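Local coordinates for protein enoyl-CoA hydratase/isomerase (Shewanella pealeana, PDB 4KPK) that belongs to the enoyl-CoA hydratase/isomerase (crotonase-like) family and probably acts as an isomerase, perhaps on acyl-CoA substrates, at residues Ala50-Asp55 / Ile72-His77; Arg125-Leu130 / Ile153-Ile158; Phe63-Ile68 / Met105-Lys110; Leu54-Lys59 / Gly99-Trp104. One frame throughout, in Å; residues are numbered along the deposited sequence.

Interaction 1. Residues Ala50-Asp55 / Ile72-His77; sequences AQMVLD and IQVLEH
Met52, a selenomethionine, reaches from strand 49-54 to Val74 and Leu75 on helix 65-80. The contact lies inside a beta-alpha-beta unit formed by strand 49-54, helix 65-80 and strand 86-91 of the crotonase-like fold. Met52 gives up the largest area, Val74 less and Leu75 least; all three are buried. The backbones come closest at Met52 and Val74, whose CA atoms are 7.0 Å apart.

Met52 and Val74 extend toward each other and meet tip to tip. CG of Met52 is anti to the backbone N (chi1 -180°) and the next torsion is also extended, which carries the selenium straight off the sheet. The chain then bends at chi3 (-78°). Its methyl CE is modelled improbably close to Val74, so its exact place is doubtful. Leu75 is met only by that same methyl, so the detail of this touch is doubtful too. The rest of the packing is ordinary: Met52 SE lies 3.9 Å from Val74 CG1.

No hydrogen bond crosses between the segments. The join of helix to sheet is apolar here. Leu87 of strand 86-91 and Leu126 and Met129 of helix 113-132 also pack on Leu75, while Leu38 and Leu41 touch Val74. Nearer the backbone of the strand, Met52 CG rests 3.8 Å from Val74 CG1.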
# COMPACT_ATOMS: atom_id res chain seq x y z
N ALA A 50 -0.65 -14.07 -27.16
CA ALA A 50 -0.20 -13.10 -28.09
C ALA A 50 1.05 -12.56 -27.52
O ALA A 50 1.18 -12.47 -26.30
CB ALA A 50 -1.22 -11.95 -28.24
N GLN A 51 1.97 -12.14 -28.37
CA GLN A 51 3.18 -11.58 -27.88
C GLN A 51 3.46 -10.31 -28.57
O GLN A 51 3.33 -10.25 -29.79
CB GLN A 51 4.39 -12.54 -28.13
CG GLN A 51 4.11 -13.93 -27.64
CD GLN A 51 5.37 -14.80 -27.65
OE1 GLN A 51 6.48 -14.29 -27.55
NE2 GLN A 51 5.19 -16.08 -27.81
N MSE A 52 3.95 -9.35 -27.79
CA MSE A 52 4.46 -8.07 -28.26
C MSE A 52 5.90 -8.03 -27.82
O MSE A 52 6.19 -8.15 -26.62
CB MSE A 52 3.71 -6.88 -27.65
CG MSE A 52 4.25 -5.54 -28.17
SE MSE A 52 3.11 -4.14 -27.34
CE MSE A 52 1.35 -3.75 -28.01
N VAL A 53 6.79 -7.85 -28.80
CA VAL A 53 8.19 -8.02 -28.58
C VAL A 53 9.00 -6.78 -29.03
O VAL A 53 8.99 -6.43 -30.20
CB VAL A 53 8.74 -9.28 -29.29
CG1 VAL A 53 10.24 -9.45 -28.98
CG2 VAL A 53 7.97 -10.53 -28.88
N LEU A 54 9.76 -6.22 -28.08
CA LEU A 54 10.63 -5.08 -28.34
C LEU A 54 11.80 -5.66 -29.07
O LEU A 54 12.56 -6.62 -28.57
CB LEU A 54 11.04 -4.32 -27.07
CG LEU A 54 9.95 -3.48 -26.40
CD1 LEU A 54 8.73 -4.32 -26.10
CD2 LEU A 54 10.42 -2.78 -25.13
N ASP A 55 11.89 -5.14 -30.28
CA ASP A 55 12.74 -5.71 -31.35
C ASP A 55 13.59 -4.64 -31.99
O ASP A 55 13.79 -4.59 -33.18
CB ASP A 55 11.89 -6.44 -32.43
CG ASP A 55 12.74 -7.30 -33.37
OD1 ASP A 55 13.73 -7.95 -32.88
OD2 ASP A 55 12.45 -7.32 -34.58
N ILE A 72 1.01 1.12 -29.08
CA ILE A 72 -0.45 1.39 -29.17
C ILE A 72 -1.15 0.54 -30.22
O ILE A 72 -2.15 -0.10 -29.94
CB ILE A 72 -0.73 2.91 -29.38
CG1 ILE A 72 -0.19 3.69 -28.16
CG2 ILE A 72 -2.22 3.22 -29.63
CD1 ILE A 72 -0.09 5.18 -28.35
N GLN A 73 -0.61 0.50 -31.43
CA GLN A 73 -1.19 -0.28 -32.49
C GLN A 73 -1.29 -1.79 -32.17
O GLN A 73 -2.31 -2.42 -32.47
CB GLN A 73 -0.36 -0.14 -33.77
CG GLN A 73 -0.50 1.18 -34.50
CD GLN A 73 0.42 1.23 -35.70
OE1 GLN A 73 0.37 0.36 -36.57
NE2 GLN A 73 1.29 2.24 -35.73
N VAL A 74 -0.22 -2.37 -31.60
CA VAL A 74 -0.24 -3.77 -31.27
C VAL A 74 -1.28 -4.09 -30.16
O VAL A 74 -2.00 -5.12 -30.18
CB VAL A 74 1.14 -4.25 -30.85
CG1 VAL A 74 1.08 -5.68 -30.31
CG2 VAL A 74 2.12 -4.16 -32.01
N LEU A 75 -1.36 -3.19 -29.18
CA LEU A 75 -2.37 -3.30 -28.15
C LEU A 75 -3.76 -3.24 -28.74
O LEU A 75 -4.59 -4.08 -28.41
CB LEU A 75 -2.24 -2.21 -27.08
CG LEU A 75 -1.05 -2.26 -26.12
CD1 LEU A 75 -1.22 -1.19 -25.04
CD2 LEU A 75 -0.92 -3.65 -25.51
N GLU A 76 -4.03 -2.25 -29.61
CA GLU A 76 -5.39 -2.15 -30.19
C GLU A 76 -5.63 -3.40 -31.03
O GLU A 76 -6.68 -4.00 -30.95
CB GLU A 76 -5.61 -0.87 -30.97
CG GLU A 76 -6.71 -0.98 -32.03
CD GLU A 76 -8.16 -1.23 -31.54
OE1 GLU A 76 -8.42 -2.01 -30.57
OE2 GLU A 76 -9.08 -0.66 -32.18
N HIS A 77 -4.62 -3.86 -31.77
CA HIS A 77 -4.77 -5.11 -32.52
C HIS A 77 -5.21 -6.31 -31.66
O HIS A 77 -6.18 -7.00 -31.99
CB HIS A 77 -3.48 -5.41 -33.23
CG HIS A 77 -3.50 -6.70 -33.96
ND1 HIS A 77 -4.23 -6.88 -35.11
CD2 HIS A 77 -2.86 -7.87 -33.72
CE1 HIS A 77 -4.05 -8.11 -35.55
NE2 HIS A 77 -3.24 -8.74 -34.71

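Interaction 2. Residues Arg125-Leu130 / Ile153-Ile158; sequences RLMSML and ICCSDI
Leu130 of helix 113-132 and Cys155 of segment 153-158 point their CB atoms toward each other. This is helix-to-helix packing near the centre of the chain in the crotonase-like fold. The two backbones also come nearest here, with the CA atoms 6.1 Å apart. The isobutyl group of Leu130 lies against the methylene of Cys155, and its branch CD2 makes the closest touch, 3.5 Å from Cys155 CB. CG of Leu130 is placed anti to the backbone N (chi1 180°), which sends the branched end across to the other segment.

The sulfur of Cys155 turns to another neighbour. With chi1 at -76° it sits beside its own backbone N and faces Met127, a selenomethionine one helical turn before Leu130. Cys155 SG is 4.0 Å from Met127 CB and 4.1 Å from Met127 SE. The cysteine thus meets Leu130 with its CB and Met127 with its sulfur. Ser156 stands at the margin: its OG is 4.3 Å from Leu130 CD2, and its hydroxyl is hydrogen-bonded to Thr139 and to Leu152 O.

A water links the two backbones. It donates to Leu130 O at 2.9 Å and to Cys155 O at 2.7 Å. Tyr184 of helix 182-189 packs on both Met127 and Cys155. Asp157, next after Ser156, is salt-bridged to Lys245 of its own chain and to Arg195 of the second subunit, which places the contact beside a subunit interface.

The chemistry is therefore mixed. Buried carbon, sulfur and selenium make the side-chain contact, while a single water bridges two backbone carbonyl oxygens.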
# COMPACT_ATOMS: atom_id res chain seq x y z
N ARG A 125 -1.64 7.66 -23.07
CA ARG A 125 -2.61 6.78 -23.74
C ARG A 125 -2.04 5.34 -23.83
O ARG A 125 -2.74 4.37 -23.57
CB ARG A 125 -2.91 7.36 -25.14
CG ARG A 125 -3.83 6.52 -26.03
CD ARG A 125 -4.05 7.17 -27.43
NE ARG A 125 -5.11 6.49 -28.18
CZ ARG A 125 -6.44 6.58 -27.90
NH1 ARG A 125 -6.89 7.30 -26.88
NH2 ARG A 125 -7.32 5.93 -28.64
N LEU A 126 -0.79 5.21 -24.23
CA LEU A 126 -0.09 3.87 -24.14
C LEU A 126 -0.22 3.20 -22.74
O LEU A 126 -0.73 2.11 -22.64
CB LEU A 126 1.38 4.00 -24.54
CG LEU A 126 2.22 2.70 -24.40
CD1 LEU A 126 1.50 1.54 -25.06
CD2 LEU A 126 3.63 2.86 -24.89
N MSE A 127 0.18 3.84 -21.67
CA MSE A 127 0.10 3.24 -20.34
C MSE A 127 -1.33 2.91 -19.93
O MSE A 127 -1.62 1.85 -19.36
CB MSE A 127 0.65 4.20 -19.35
CG MSE A 127 2.12 4.52 -19.41
SE MSE A 127 3.36 2.96 -19.39
CE MSE A 127 4.76 3.77 -20.52
N SER A 128 -2.24 3.85 -20.18
CA SER A 128 -3.63 3.62 -19.83
C SER A 128 -4.24 2.40 -20.52
O SER A 128 -4.84 1.54 -19.85
CB SER A 128 -4.48 4.87 -20.12
OG SER A 128 -5.76 4.69 -19.56
N MSE A 129 -4.08 2.30 -21.83
CA MSE A 129 -4.57 1.16 -22.57
C MSE A 129 -3.94 -0.14 -22.12
O MSE A 129 -4.62 -1.18 -22.12
CB MSE A 129 -4.25 1.17 -24.06
CG MSE A 129 -4.93 2.33 -24.81
SE MSE A 129 -4.55 2.20 -26.76
CE MSE A 129 -4.07 0.31 -26.88
N LEU A 130 -2.67 -0.14 -21.79
CA LEU A 130 -2.08 -1.37 -21.23
C LEU A 130 -2.65 -1.71 -19.88
O LEU A 130 -3.09 -2.82 -19.63
CB LEU A 130 -0.56 -1.21 -21.09
CG LEU A 130 0.17 -2.44 -20.51
CD1 LEU A 130 -0.10 -3.71 -21.30
CD2 LEU A 130 1.66 -2.15 -20.40
N ILE A 153 5.95 -2.10 -17.09
CA ILE A 153 6.03 -3.20 -16.12
C ILE A 153 5.00 -2.99 -15.02
O ILE A 153 4.23 -3.87 -14.70
CB ILE A 153 7.43 -3.27 -15.49
CG1 ILE A 153 8.39 -3.73 -16.55
CG2 ILE A 153 7.38 -4.15 -14.25
CD1 ILE A 153 9.81 -3.32 -16.27
N CYS A 154 4.96 -1.79 -14.49
CA CYS A 154 3.91 -1.44 -13.54
C CYS A 154 2.48 -1.45 -14.04
O CYS A 154 1.58 -1.49 -13.21
CB CYS A 154 4.23 -0.12 -12.86
SG CYS A 154 5.72 -0.45 -11.90
N CYS A 155 2.28 -1.49 -15.36
CA CYS A 155 0.96 -1.59 -15.95
C CYS A 155 0.54 -3.04 -16.19
O CYS A 155 -0.64 -3.31 -16.43
CB CYS A 155 0.90 -0.77 -17.25
SG CYS A 155 0.79 0.98 -16.91
N SER A 156 1.49 -3.96 -16.09
CA SER A 156 1.24 -5.37 -16.38
C SER A 156 0.69 -6.03 -15.17
O SER A 156 0.91 -5.58 -14.08
CB SER A 156 2.51 -6.07 -16.82
OG SER A 156 3.00 -5.45 -18.01
N ASP A 157 -0.06 -7.11 -15.35
CA ASP A 157 -0.65 -7.80 -14.20
C ASP A 157 0.44 -8.70 -13.50
O ASP A 157 0.40 -8.87 -12.26
CB ASP A 157 -1.85 -8.61 -14.65
CG ASP A 157 -3.00 -7.73 -15.23
OD1 ASP A 157 -3.37 -6.71 -14.60
OD2 ASP A 157 -3.53 -8.06 -16.32
N ILE A 158 1.35 -9.26 -14.29
CA ILE A 158 2.44 -10.14 -13.83
C ILE A 158 3.71 -9.71 -14.52
O ILE A 158 3.70 -9.49 -15.72
CB ILE A 158 2.21 -11.64 -14.08
CG1 ILE A 158 1.10 -12.18 -13.15
CG2 ILE A 158 3.44 -12.46 -13.73
CD1 ILE A 158 -0.06 -12.74 -13.89
O HOH W 1 -2.34 -4.89 -17.80

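Interaction 3. Residues Phe63-Ile68 / Met105-Lys110; sequences FDEVMI and MRKQAK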
# COMPACT_ATOMS: atom_id res chain seq x y z
N PHE A 63 13.05 3.96 -26.19
CA PHE A 63 11.77 4.48 -26.65
C PHE A 63 11.94 5.76 -27.45
O PHE A 63 12.65 6.69 -27.06
CB PHE A 63 10.85 4.79 -25.48
CG PHE A 63 10.30 3.59 -24.79
CD1 PHE A 63 11.01 2.36 -24.76
CD2 PHE A 63 9.09 3.68 -24.12
CE1 PHE A 63 10.50 1.25 -24.10
CE2 PHE A 63 8.60 2.58 -23.43
CZ PHE A 63 9.31 1.37 -23.43
N ASP A 64 11.21 5.81 -28.54
CA ASP A 64 10.91 7.07 -29.20
C ASP A 64 9.44 7.09 -29.62
O ASP A 64 8.68 6.17 -29.25
CB ASP A 64 11.89 7.29 -30.35
CG ASP A 64 11.71 6.32 -31.46
OD1 ASP A 64 10.72 5.54 -31.47
OD2 ASP A 64 12.58 6.35 -32.34
N GLU A 65 9.04 8.15 -30.35
CA GLU A 65 7.62 8.34 -30.78
C GLU A 65 7.07 7.17 -31.62
O GLU A 65 5.89 6.77 -31.56
CB GLU A 65 7.46 9.71 -31.48
CG GLU A 65 8.01 9.82 -32.90
CD GLU A 65 9.55 9.83 -33.11
OE1 GLU A 65 10.42 9.65 -32.22
OE2 GLU A 65 9.91 10.00 -34.28
N VAL A 66 7.93 6.61 -32.40
CA VAL A 66 7.57 5.50 -33.22
C VAL A 66 7.30 4.23 -32.35
O VAL A 66 6.28 3.63 -32.52
CB VAL A 66 8.67 5.25 -34.29
CG1 VAL A 66 8.46 3.92 -35.01
CG2 VAL A 66 8.73 6.41 -35.29
N MSE A 67 8.23 3.84 -31.47
CA MSE A 67 8.01 2.75 -30.51
C MSE A 67 6.71 2.91 -29.76
O MSE A 67 5.97 1.97 -29.64
CB MSE A 67 9.09 2.73 -29.46
CG MSE A 67 8.92 1.68 -28.37
SE MSE A 67 10.06 0.14 -28.84
CE MSE A 67 11.80 0.93 -28.52
N ILE A 68 6.48 4.11 -29.23
CA ILE A 68 5.27 4.42 -28.47
C ILE A 68 4.07 4.09 -29.35
O ILE A 68 3.20 3.33 -28.95
CB ILE A 68 5.18 5.92 -28.04
CG1 ILE A 68 6.31 6.34 -27.08
CG2 ILE A 68 3.84 6.27 -27.45
CD1 ILE A 68 6.62 5.31 -26.05
N MSE A 105 15.06 12.54 -27.39
CA MSE A 105 15.17 13.54 -26.35
C MSE A 105 15.57 14.90 -26.90
O MSE A 105 15.08 15.92 -26.40
CB MSE A 105 16.13 13.10 -25.26
CG MSE A 105 15.68 11.84 -24.53
SE MSE A 105 16.99 11.38 -23.11
CE MSE A 105 18.35 10.15 -23.84
N ARG A 106 16.50 14.95 -27.84
CA ARG A 106 16.87 16.24 -28.48
C ARG A 106 15.68 16.93 -29.12
O ARG A 106 15.57 18.14 -29.08
CB ARG A 106 17.90 16.06 -29.58
CG ARG A 106 19.31 15.75 -29.07
CD ARG A 106 20.24 15.47 -30.22
NE ARG A 106 21.42 14.76 -29.74
CZ ARG A 106 22.47 15.34 -29.13
NH1 ARG A 106 22.51 16.64 -28.87
NH2 ARG A 106 23.50 14.58 -28.76
N LYS A 107 14.84 16.14 -29.76
CA LYS A 107 13.63 16.68 -30.39
C LYS A 107 12.68 17.26 -29.33
O LYS A 107 12.18 18.37 -29.52
CB LYS A 107 12.90 15.62 -31.21
CG LYS A 107 13.79 14.96 -32.26
CD LYS A 107 12.91 14.23 -33.26
CE LYS A 107 13.67 13.42 -34.29
NZ LYS A 107 12.60 12.71 -35.04
N GLN A 108 12.46 16.53 -28.23
CA GLN A 108 11.56 17.02 -27.16
C GLN A 108 12.02 18.35 -26.57
O GLN A 108 11.23 19.26 -26.26
CB GLN A 108 11.47 15.98 -26.02
CG GLN A 108 10.81 14.65 -26.41
CD GLN A 108 11.00 13.58 -25.33
OE1 GLN A 108 12.13 13.18 -24.96
NE2 GLN A 108 9.89 13.11 -24.80
N ALA A 109 13.33 18.43 -26.37
CA ALA A 109 13.95 19.65 -25.86
C ALA A 109 13.58 20.89 -26.69
O ALA A 109 13.43 21.94 -26.13
CB ALA A 109 15.46 19.50 -25.83
N LYS A 110 13.42 20.73 -28.00
CA LYS A 110 13.17 21.87 -28.90
C LYS A 110 11.68 22.12 -29.00
O LYS A 110 11.28 23.08 -29.61
CB LYS A 110 13.67 21.59 -30.32
CG LYS A 110 15.15 21.62 -30.59
CD LYS A 110 15.33 21.12 -32.04
CE LYS A 110 16.76 21.20 -32.57
NZ LYS A 110 17.58 19.97 -32.26
O HOH W 2 13.20 10.49 -32.61
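Glu65 and Lys107 form a long salt bridge between the first turn of helix 65-80 and helix 102-109. It is a surface contact between two helices of the crotonase-like fold, and a small one. Glu65 OE2 and Lys107 NZ are 3.9 Å apart, so the attraction is mainly electrostatic. The two side chains cross at about a right angle. Lys107 is extended beyond CG and brings only its ammonium end. Glu65 is folded, with chi1 at 75° setting CG between the backbone N and the carbonyl carbon, and the chain bends at chi2.

Water adds a second link. One molecule donates to Glu65 OE1 at 2.9 Å and accepts a weak bond from Lys107 NZ at 3.3 Å. The carboxylate thus uses one oxygen for the ion pair and the other for the water.

A capping bond holds the start of helix 65-80. Asp64 is its N-cap, and its OD2 is hydrogen-bonded to Tyr40 OH. Trp104 packs beside both Asp64 and Glu65. On the far helix, Met105 and Arg106 pack on Phe284 and Phe285 of the third subunit. The capping bond is nearly straight: Met67 N donates to Asp64 OD1 at 3.0 Å and 171°.

Interaction 4. Residues Leu54-Lys59 / Gly99-Trp104; sequences LDRSDK and GADLNW
Arg56 grips Asp101 end-on, with NH1 and NH2 both bonded to the same oxygen. This salt bridge is the tight part of the contact. Arg56 NH1 and Arg56 NH2 each lie 3.1 Å from Asp101 OD2, with bent N-H angles of 141° and 143°. The oxygen sits at the guanidinium edge, near its plane. The guanidinium and carboxylate planes are only 13° apart, although the two side chains cross at about a right angle. NH2 meets OD2 nearly along its C-O axis, and NH1 comes in on the anti side, tilted out of the carboxylate plane. Arg56 is extended from CG to NE, which gives it the length to span the gap. Within its own segment, Lys59 CB packs over one guanidinium face, 3.5 Å above the plane.

The second oxygen of Asp101 works within its own segment. OD1 accepts from Trp104 N at 3.0 Å, and more weakly from Asn103 N. Asp101 is thus the N-cap of helix 102-109 and pairs with the arginine as well.

The loose side is the exposed Asn103 and the end of Lys59, which leads away from segment 99-104. Arg56 has partners beyond the two segments: NH1 also bonds Ala62 O, and Tyr40 makes a cation-pi contact with it.

The arrangement is a helix N-cap tied by a salt bridge to the loop between strand 49-54 and helix 65-80 of a crotonase-like fold.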
# COMPACT_ATOMS: atom_id res chain seq x y z
N LEU A 54 9.76 -6.22 -28.08
CA LEU A 54 10.63 -5.08 -28.34
C LEU A 54 11.80 -5.66 -29.07
O LEU A 54 12.56 -6.62 -28.57
CB LEU A 54 11.04 -4.32 -27.07
CG LEU A 54 9.95 -3.48 -26.40
CD1 LEU A 54 8.73 -4.32 -26.10
CD2 LEU A 54 10.42 -2.78 -25.13
N ASP A 55 11.89 -5.14 -30.28
CA ASP A 55 12.74 -5.71 -31.35
C ASP A 55 13.59 -4.64 -31.99
O ASP A 55 13.79 -4.59 -33.18
CB ASP A 55 11.89 -6.44 -32.43
CG ASP A 55 12.74 -7.30 -33.37
OD1 ASP A 55 13.73 -7.95 -32.88
OD2 ASP A 55 12.45 -7.32 -34.58
N ARG A 56 14.13 -3.78 -31.16
CA ARG A 56 15.07 -2.78 -31.62
C ARG A 56 16.37 -2.92 -30.84
O ARG A 56 16.91 -1.93 -30.36
CB ARG A 56 14.44 -1.40 -31.38
CG ARG A 56 15.04 -0.30 -32.18
CD ARG A 56 14.50 1.02 -31.65
NE ARG A 56 15.20 2.07 -32.32
CZ ARG A 56 15.34 3.31 -31.87
NH1 ARG A 56 14.84 3.74 -30.69
NH2 ARG A 56 16.04 4.15 -32.61
N SER A 57 16.89 -4.14 -30.69
CA SER A 57 18.06 -4.33 -29.83
C SER A 57 19.24 -3.44 -30.21
O SER A 57 19.98 -2.96 -29.33
CB SER A 57 18.51 -5.80 -29.67
OG SER A 57 18.91 -6.40 -30.91
N ASP A 58 19.40 -3.17 -31.50
CA ASP A 58 20.59 -2.42 -31.97
C ASP A 58 20.68 -1.07 -31.27
O ASP A 58 21.82 -0.61 -30.97
CB ASP A 58 20.63 -2.25 -33.51
CG ASP A 58 20.77 -3.58 -34.27
OD1 ASP A 58 20.93 -4.64 -33.63
OD2 ASP A 58 20.70 -3.56 -35.52
N LYS A 59 19.49 -0.50 -30.93
CA LYS A 59 19.38 0.79 -30.16
C LYS A 59 18.82 0.64 -28.73
O LYS A 59 18.14 1.56 -28.18
CB LYS A 59 18.50 1.80 -30.90
CG LYS A 59 18.76 1.88 -32.39
CD LYS A 59 20.21 2.15 -32.74
CE LYS A 59 20.39 2.24 -34.25
NZ LYS A 59 21.62 3.00 -34.60
N GLY A 99 15.50 2.83 -21.99
CA GLY A 99 14.71 4.01 -21.66
C GLY A 99 14.70 4.85 -22.91
O GLY A 99 14.53 4.33 -24.01
N ALA A 100 14.93 6.14 -22.76
CA ALA A 100 14.54 7.11 -23.79
C ALA A 100 15.62 7.34 -24.86
O ALA A 100 16.77 7.54 -24.52
CB ALA A 100 14.14 8.42 -23.14
N ASP A 101 15.24 7.29 -26.13
CA ASP A 101 16.18 7.46 -27.24
C ASP A 101 16.76 8.89 -27.20
O ASP A 101 16.00 9.85 -27.10
CB ASP A 101 15.41 7.13 -28.54
CG ASP A 101 16.22 7.36 -29.82
OD1 ASP A 101 16.48 8.51 -30.21
OD2 ASP A 101 16.53 6.37 -30.49
N LEU A 102 18.10 9.03 -27.25
CA LEU A 102 18.76 10.36 -27.20
C LEU A 102 18.31 11.32 -28.32
O LEU A 102 18.17 12.53 -28.08
CB LEU A 102 20.29 10.24 -27.27
CG LEU A 102 21.18 11.51 -27.19
CD1 LEU A 102 20.91 12.27 -25.91
CD2 LEU A 102 22.69 11.20 -27.24
N ASN A 103 18.11 10.78 -29.52
CA ASN A 103 17.68 11.59 -30.65
C ASN A 103 16.30 12.10 -30.40
O ASN A 103 16.01 13.23 -30.75
CB ASN A 103 17.72 10.80 -31.95
CG ASN A 103 19.03 10.95 -32.64
OD1 ASN A 103 19.51 12.07 -32.80
ND2 ASN A 103 19.66 9.84 -33.01
N TRP A 104 15.47 11.27 -29.77
CA TRP A 104 14.10 11.65 -29.43
C TRP A 104 14.18 12.72 -28.36
O TRP A 104 13.48 13.71 -28.42
CB TRP A 104 13.28 10.44 -28.96
CG TRP A 104 11.87 10.69 -28.59
CD1 TRP A 104 10.95 11.43 -29.30
CD2 TRP A 104 11.18 10.16 -27.46
NE1 TRP A 104 9.75 11.41 -28.66
CE2 TRP A 104 9.85 10.64 -27.53
CE3 TRP A 104 11.56 9.32 -26.39
CZ2 TRP A 104 8.86 10.31 -26.56
CZ3 TRP A 104 10.58 8.99 -25.38
CH2 TRP A 104 9.24 9.50 -25.49

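Along the chain, interactions 1 and 4 start from the same strand end and share Leu54 and Asp55. Interaction 3 crosses both, and interaction 2 comes last. Helix 65-80 serves interactions 1 and 3, with centres about 19 Å apart; helix 102-109 serves interactions 3 and 4, with centres about 10 Å apart. Those two are joined directly where Phe63 pairs through its backbone with Gly99 and Asp101. Interactions 1 and 2, centres about 12 Å apart, touch through Leu75 and Met129, so helix 65-80 packs between the sheet and helix 113-132. Helix 65-80 thus ties the buried apolar core of interactions 1 and 2 to the charged surface contacts near its N-terminal end.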